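Side-chain contacts in flavin-containing monooxygenase (Allium sativum, PDB 6WPU), which probably uses its bound flavin to add one oxygen atom to the sulfur of S-allyl-L-cysteine in garlic: residues V228-D233 and M291-Y296; S276-F279 and C283-H286. All blocks are in the same frame, centred on the assembly; numbering follows the deposited sequence. Where two conformers were deposited one is given.

Contact 1 (V228-D233 and M291-Y296). With SO4 (sulfate ion), chain D.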
ATOM      1  N   VAL A 228      15.013   6.546   0.281  1.00 39.21           N
ATOM      2  CA  VAL A 228      16.295   6.517  -0.411  1.00 44.65           C
ATOM      3  C   VAL A 228      16.096   6.588  -1.925  1.00 41.98           C
ATOM      4  O   VAL A 228      16.865   7.254  -2.627  1.00 42.78           O
ATOM      5  CB  VAL A 228      17.097   5.272   0.010  1.00 49.77           C
ATOM      6  CG1 VAL A 228      18.454   5.274  -0.650  1.00 48.95           C
ATOM      7  CG2 VAL A 228      17.258   5.241   1.518  1.00 53.25           C
ATOM      8  N   ASP A 229      15.068   5.905  -2.450  1.00 35.82           N
ATOM      9  CA  ASP A 229      14.755   5.974  -3.879  1.00 35.95           C
ATOM     10  C   ASP A 229      14.490   7.411  -4.319  1.00 37.81           C
ATOM     11  O   ASP A 229      14.991   7.867  -5.353  1.00 36.82           O
ATOM     12  CB  ASP A 229      13.515   5.113  -4.206  1.00 35.47           C
ATOM     13  CG  ASP A 229      13.828   3.638  -4.352  1.00 51.03           C
ATOM     14  OD1 ASP A 229      14.985   3.281  -4.658  1.00 54.92           O
ATOM     15  OD2 ASP A 229      12.894   2.824  -4.165  1.00 60.71           O
ATOM     16  N   ILE A 230      13.646   8.121  -3.575  1.00 33.97           N
ATOM     17  CA  ILE A 230      13.325   9.486  -3.955  1.00 33.68           C
ATOM     18  C   ILE A 230      14.563  10.367  -3.857  1.00 36.81           C
ATOM     19  O   ILE A 230      14.842  11.167  -4.763  1.00 35.22           O
ATOM     20  CB  ILE A 230      12.169  10.012  -3.091  1.00 37.29           C
ATOM     21  CG1 ILE A 230      10.873   9.300  -3.497  1.00 41.73           C
ATOM     22  CG2 ILE A 230      12.057  11.531  -3.235  1.00 37.58           C
ATOM     23  CD1 ILE A 230       9.631   9.841  -2.835  1.00 35.54           C
ATOM     24  N   SER A 231      15.341  10.206  -2.775  1.00 31.36           N
ATOM     25  CA  SER A 231      16.592  10.949  -2.615  1.00 36.04           C
ATOM     26  C   SER A 231      17.505  10.760  -3.815  1.00 40.25           C
ATOM     27  O   SER A 231      18.060  11.732  -4.345  1.00 38.80           O
ATOM     28  CB  SER A 231      17.311  10.505  -1.341  1.00 39.77           C
ATOM     29  OG  SER A 231      16.485  10.726  -0.214  1.00 45.57           O
ATOM     30  N   ARG A 232      17.686   9.509  -4.252  1.00 38.73           N
ATOM     31  CA  ARG A 232      18.551   9.272  -5.404  1.00 41.95           C
ATOM     32  C   ARG A 232      17.975   9.913  -6.662  1.00 39.87           C
ATOM     33  O   ARG A 232      18.721  10.461  -7.484  1.00 41.79           O
ATOM     34  CB  ARG A 232      18.764   7.770  -5.599  1.00 44.26           C
ATOM     35  CG  ARG A 232      19.598   7.139  -4.489  1.00 50.79           C
ATOM     36  CD  ARG A 232      20.091   5.752  -4.856  1.00 52.62           C
ATOM     37  NE  ARG A 232      18.979   4.858  -5.128  1.00 56.99           N
ATOM     38  CZ  ARG A 232      18.674   4.387  -6.331  1.00 57.38           C
ATOM     39  NH1 ARG A 232      19.424   4.702  -7.387  1.00 54.55           N
ATOM     40  NH2 ARG A 232      17.624   3.593  -6.472  1.00 54.43           N
ATOM     41  N   ASP A 233      16.645   9.868  -6.815  1.00 35.01           N
ATOM     42  CA  ASP A 233      15.998  10.510  -7.954  1.00 38.28           C
ATOM     43  C   ASP A 233      16.226  12.016  -7.925  1.00 35.57           C
ATOM     44  O   ASP A 233      16.643  12.607  -8.923  1.00 35.73           O
ATOM     45  CB  ASP A 233      14.499  10.181  -7.947  1.00 36.89           C
ATOM     46  CG  ASP A 233      13.853  10.336  -9.311  1.00 37.17           C
ATOM     47  OD1 ASP A 233      14.385   9.784 -10.303  1.00 36.88           O
ATOM     48  OD2 ASP A 233      12.791  10.988  -9.394  1.00 37.86           O
ATOM     49  N   MET A 291      11.085  17.669   2.384  1.00 35.43           N
ATOM     50  CA  MET A 291      10.061  16.734   1.925  1.00 32.57           C
ATOM     51  C   MET A 291       9.834  15.684   3.009  1.00 36.06           C
ATOM     52  O   MET A 291      10.787  15.031   3.448  1.00 37.45           O
ATOM     53  CB  MET A 291      10.462  16.072   0.606  1.00 27.21           C
ATOM     54  CG  MET A 291       9.420  15.029   0.129  1.00 32.68           C
ATOM     55  SD  MET A 291       9.926  14.064  -1.317  1.00 36.73           S
ATOM     56  CE  MET A 291      10.570  15.327  -2.425  1.00 32.05           C
ATOM     57  N   HIS A 292       8.585  15.539   3.458  1.00 37.02           N
ATOM     58  CA  HIS A 292       8.232  14.446   4.372  1.00 39.13           C
ATOM     59  C   HIS A 292       8.003  13.178   3.555  1.00 37.41           C
ATOM     60  O   HIS A 292       7.052  13.111   2.772  1.00 37.18           O
ATOM     61  CB  HIS A 292       6.966  14.749   5.173  1.00 32.58           C
ATOM     62  CG  HIS A 292       6.997  16.029   5.944  1.00 44.77           C
ATOM     63  ND1 HIS A 292       6.764  16.078   7.302  1.00 46.29           N
ATOM     64  CD2 HIS A 292       7.191  17.310   5.547  1.00 45.69           C
ATOM     65  CE1 HIS A 292       6.836  17.334   7.710  1.00 49.79           C
ATOM     66  NE2 HIS A 292       7.091  18.102   6.665  1.00 47.17           N
ATOM     67  N   CYS A 293       8.875  12.185   3.704  1.00 37.61           N
ATOM     68  CA  CYS A 293       8.589  10.849   3.159  0.62 37.66           C
ATOM     69  C   CYS A 293       8.201   9.917   4.303  1.00 34.36           C
ATOM     70  O   CYS A 293       8.792   8.873   4.535  1.00 34.85           O
ATOM     71  CB  CYS A 293       9.787  10.311   2.364  0.62 40.71           C
ATOM     72  SG  CYS A 293       9.389   8.957   1.149  0.62 48.63           S
ATOM     73  N   THR A 294       7.176  10.348   5.035  1.00 33.93           N
ATOM     74  CA  THR A 294       6.780   9.743   6.297  1.00 36.64           C
ATOM     75  C   THR A 294       5.533   8.867   6.175  1.00 40.97           C
ATOM     76  O   THR A 294       4.973   8.465   7.197  1.00 43.05           O
ATOM     77  CB  THR A 294       6.557  10.852   7.325  1.00 36.86           C
ATOM     78  OG1 THR A 294       5.950  11.976   6.662  1.00 32.98           O
ATOM     79  CG2 THR A 294       7.894  11.306   7.930  1.00 40.78           C
ATOM     80  N   GLY A 295       5.086   8.569   4.965  1.00 35.09           N
ATOM     81  CA  GLY A 295       4.027   7.592   4.776  1.00 36.88           C
ATOM     82  C   GLY A 295       2.624   8.162   4.907  1.00 42.03           C
ATOM     83  O   GLY A 295       2.367   9.364   4.739  1.00 34.44           O
ATOM     84  N   TYR A 296       1.696   7.259   5.224  1.00 36.86           N
ATOM     85  CA  TYR A 296       0.278   7.526   5.061  1.00 35.20           C
ATOM     86  C   TYR A 296      -0.501   6.998   6.255  1.00 37.58           C
ATOM     87  O   TYR A 296       0.033   6.304   7.126  1.00 35.66           O
ATOM     88  CB  TYR A 296      -0.238   6.908   3.758  1.00 34.77           C
ATOM     89  CG  TYR A 296       0.462   7.504   2.569  1.00 37.14           C
ATOM     90  CD1 TYR A 296      -0.068   8.618   1.921  1.00 33.69           C
ATOM     91  CD2 TYR A 296       1.667   6.973   2.108  1.00 37.39           C
ATOM     92  CE1 TYR A 296       0.579   9.195   0.842  1.00 34.76           C
ATOM     93  CE2 TYR A 296       2.329   7.545   1.031  1.00 40.46           C
ATOM     94  CZ  TYR A 296       1.783   8.655   0.405  1.00 39.39           C
ATOM     95  OH  TYR A 296       2.446   9.234  -0.658  1.00 42.04           O
TER
HETATM   96  S   SO4 D 503      17.551   2.539  -9.904  0.80 70.76           S
HETATM   97  O1  SO4 D 503      18.482   3.666 -10.015  0.80 71.92           O
HETATM   98  O2  SO4 D 503      18.323   1.314  -9.710  0.80 75.86           O
HETATM   99  O3  SO4 D 503      16.686   2.722  -8.744  0.80 74.41           O
HETATM  100  O4  SO4 D 503      16.710   2.471 -11.104  0.80 59.64           O

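Contact 2 (S276-F279 and C283-H286)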
ATOM      1  N   SER A 276      18.277  27.695   7.632  1.00 40.97           N
ATOM      2  CA  SER A 276      19.206  26.619   7.947  1.00 46.80           C
ATOM      3  C   SER A 276      18.501  25.483   8.687  1.00 49.06           C
ATOM      4  O   SER A 276      17.511  25.686   9.404  1.00 43.54           O
ATOM      5  CB  SER A 276      20.389  27.134   8.767  1.00 44.43           C
ATOM      6  OG  SER A 276      19.956  27.893   9.876  1.00 49.80           O
ATOM      7  N   VAL A 277      19.012  24.269   8.473  1.00 46.52           N
ATOM      8  CA  VAL A 277      18.566  23.063   9.161  1.00 44.73           C
ATOM      9  C   VAL A 277      19.787  22.421   9.806  1.00 48.24           C
ATOM     10  O   VAL A 277      20.803  22.206   9.137  1.00 46.87           O
ATOM     11  CB  VAL A 277      17.874  22.081   8.200  1.00 44.72           C
ATOM     12  CG1 VAL A 277      17.492  20.795   8.928  1.00 41.28           C
ATOM     13  CG2 VAL A 277      16.644  22.735   7.564  1.00 43.83           C
ATOM     14  N   VAL A 278      19.698  22.137  11.105  1.00 49.83           N
ATOM     15  CA  VAL A 278      20.793  21.528  11.857  1.00 50.93           C
ATOM     16  C   VAL A 278      20.403  20.091  12.166  1.00 47.63           C
ATOM     17  O   VAL A 278      19.297  19.830  12.652  1.00 44.72           O
ATOM     18  CB  VAL A 278      21.105  22.309  13.143  1.00 48.33           C
ATOM     19  CG1 VAL A 278      22.421  21.821  13.773  1.00 49.20           C
ATOM     20  CG2 VAL A 278      21.169  23.787  12.851  1.00 48.44           C
ATOM     21  N   PHE A 279      21.281  19.159  11.829  1.00 49.72           N
ATOM     22  CA  PHE A 279      21.027  17.761  12.119  1.00 50.91           C
ATOM     23  C   PHE A 279      21.661  17.400  13.458  1.00 50.65           C
ATOM     24  O   PHE A 279      22.507  18.127  13.986  1.00 52.10           O
ATOM     25  CB  PHE A 279      21.562  16.872  10.992  1.00 46.20           C
ATOM     26  CG  PHE A 279      20.844  17.064   9.685  1.00 45.25           C
ATOM     27  CD1 PHE A 279      21.322  17.959   8.742  1.00 45.21           C
ATOM     28  CD2 PHE A 279      19.671  16.360   9.407  1.00 40.55           C
ATOM     29  CE1 PHE A 279      20.653  18.150   7.538  1.00 44.95           C
ATOM     30  CE2 PHE A 279      19.009  16.546   8.217  1.00 45.92           C
ATOM     31  CZ  PHE A 279      19.502  17.449   7.275  1.00 46.86           C
ATOM     32  N   CYS A 283      25.729  18.644  11.501  1.00 60.18           N
ATOM     33  CA  CYS A 283      25.726  19.234  10.170  1.00 57.63           C
ATOM     34  C   CYS A 283      24.639  20.303  10.061  1.00 53.63           C
ATOM     35  O   CYS A 283      23.476  20.073  10.410  1.00 49.96           O
ATOM     36  CB  CYS A 283      25.528  18.147   9.116  1.00 59.20           C
ATOM     37  SG  CYS A 283      25.305  18.764   7.415  1.00 66.60           S
ATOM     38  N   SER A 284      25.030  21.486   9.593  1.00 53.66           N
ATOM     39  CA  SER A 284      24.125  22.610   9.395  1.00 50.96           C
ATOM     40  C   SER A 284      24.181  23.020   7.933  1.00 50.98           C
ATOM     41  O   SER A 284      25.271  23.161   7.366  1.00 53.55           O
ATOM     42  CB  SER A 284      24.514  23.791  10.291  1.00 56.10           C
ATOM     43  OG  SER A 284      23.610  24.870  10.146  1.00 62.31           O
ATOM     44  N   VAL A 285      23.017  23.225   7.321  1.00 44.11           N
ATOM     45  CA  VAL A 285      22.992  23.574   5.907  1.00 47.94           C
ATOM     46  C   VAL A 285      21.762  24.432   5.617  1.00 43.48           C
ATOM     47  O   VAL A 285      20.711  24.281   6.248  1.00 45.05           O
ATOM     48  CB  VAL A 285      23.046  22.288   5.041  1.00 57.21           C
ATOM     49  CG1 VAL A 285      21.746  21.480   5.164  1.00 45.13           C
ATOM     50  CG2 VAL A 285      23.383  22.621   3.582  1.00 70.21           C
ATOM     51  N   HIS A 286      21.906  25.364   4.673  1.00 40.57           N
ATOM     52  CA  HIS A 286      20.758  26.142   4.226  1.00 44.93           C
ATOM     53  C   HIS A 286      19.938  25.304   3.254  1.00 37.19           C
ATOM     54  O   HIS A 286      20.470  24.763   2.279  1.00 39.29           O
ATOM     55  CB  HIS A 286      21.164  27.460   3.561  1.00 50.08           C
ATOM     56  CG  HIS A 286      19.986  28.228   3.037  1.00 66.67           C
ATOM     57  ND1 HIS A 286      19.489  28.056   1.759  1.00 70.24           N
ATOM     58  CD2 HIS A 286      19.156  29.111   3.646  1.00 71.03           C
ATOM     59  CE1 HIS A 286      18.427  28.824   1.593  1.00 70.62           C
ATOM     60  NE2 HIS A 286      18.201  29.472   2.724  1.00 70.32           N
TER

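Contact 1 (V228-D233 and M291-Y296)
Two anions share the NH2 atom of Arg-232: sulfate O3 at 2.6 Å and, on the same helix, Asp-229 OD1, which lies 3.2 Å from NH2 in a salt bridge. Beside it, Arg-232 NH1 donates to sulfate O1 over 3.0 Å, with a nearly straight N-H...O angle of 173°. The guanidinium therefore meets the ion edge-on, the sulfur in its plane and two N-H groups, one on each of two oxygens, a geometry that suits arginine better than lysine. A bend at chi3 (-60°) folds the chain back so that NH2 can reach both the ion and the carboxylate one turn earlier, which sits somewhat out of the guanidinium plane. Arg-90 also binds the sulfate, probably a guest from the crystallisation liquor, while Arg-437 is a second cationic partner of Asp-229 OD1. With an alanine in place of Arg-232, the sulfate would probably lose its two-pronged donor, and Asp-229 one of its cationic neighbours. Helix 225-234 follows strand 217-221 and leads into strand 240-244, which lies parallel to 217-221, a beta-alpha-beta unit in the Rossmann manner, consistent with the nucleotide-binding domain of flavin-containing monooxygenases. The helix's inner side carries Ile-230, which packs over strand 289-292. The branch CG2 lies 3.8 Å from Met-291 SD, the two side chains crossing obliquely. Met-291 is extended as far as its sulfur, with CG anti to the backbone N (chi1 178°), which carries SD out from the strand to the helix; a long, flexible apolar chain suits this place. The other branch of Ile-230 ends in CD1, 4.1 Å from Cys-293 SG, a touch that stays doubtful, because Cys-293 was modelled in two conformers. Ile-220 of strand 217-221 adjoins all three.

Contact 2 (S276-F279 and C283-H286)
The ring of Phe-279 turns its edge to the partner strand of this antiparallel beta hairpin, and the neighbouring side chains are arranged round it. Near the ring plane, CD1 of Phe-279 comes within 3.4 Å of Cys-283 O, and CE1 meets CG1 of Val-285 at 4.2 Å. One ring face receives CG1 of Val-277, offset toward the rim, while His-265 of strand 262-271 stacks on Phe-279. The sulfur of Cys-283 is a looser neighbour, 5.5 Å from the ring centroid and oblique to it.

Strands 276-279 and 284-286 alternate their side chains between two faces. Val-277 and Val-285, a hydrogen-bonded pair joined by N-H...O bonds in both directions, point to one face; there Val-285 also touches Val-217 and His-242 of the parallel strands, so branched apolar residues suit both positions. With chi1 at 69°, Val-285 places CG1 between its backbone N and carbonyl carbon, the position from which it meets the Phe-279 edge. Ser-276, Val-278, Ser-284 and His-286 occupy the other face as non-hydrogen-bonded pairs. Polar groups fit much of this more exposed side, with Val-278 the apolar exception: Ser-276 OG is hydrogen-bonded to Asp-274 and His-272, and the OG of Ser-284, anti to its own N, lies alongside Val-278 CG2 at 3.8 Å.

Just past the last paired residues, toward the turn, Phe-279 N donates to Cys-283 O over 2.8 Å at 171°, and this same carbonyl oxygen takes a CA-H...O contact from Val-278 CA at 3.4 Å.

Both contacts reach one mixed sheet, yet at different places: their centres are 19 Å apart and their nearest atoms about 9 Å, without touching. Along the chain, helix 225-234 comes first, then strands 240-244 and 262-271, the hairpin of contact 2, and finally strand 289-292, which returns to pair with strand 217-221 and complete contact 1. Contact 1 thus packs a helix onto the parallel, Rossmann-like part, with the side chain of Ile-230 about 7 Å from the bound FAD, whereas contact 2 forms an antiparallel extension farther from the chain's centre. Strand 217-221, whose residues touch both contacts, thus probably ties the flavin side of the sheet to its outer end.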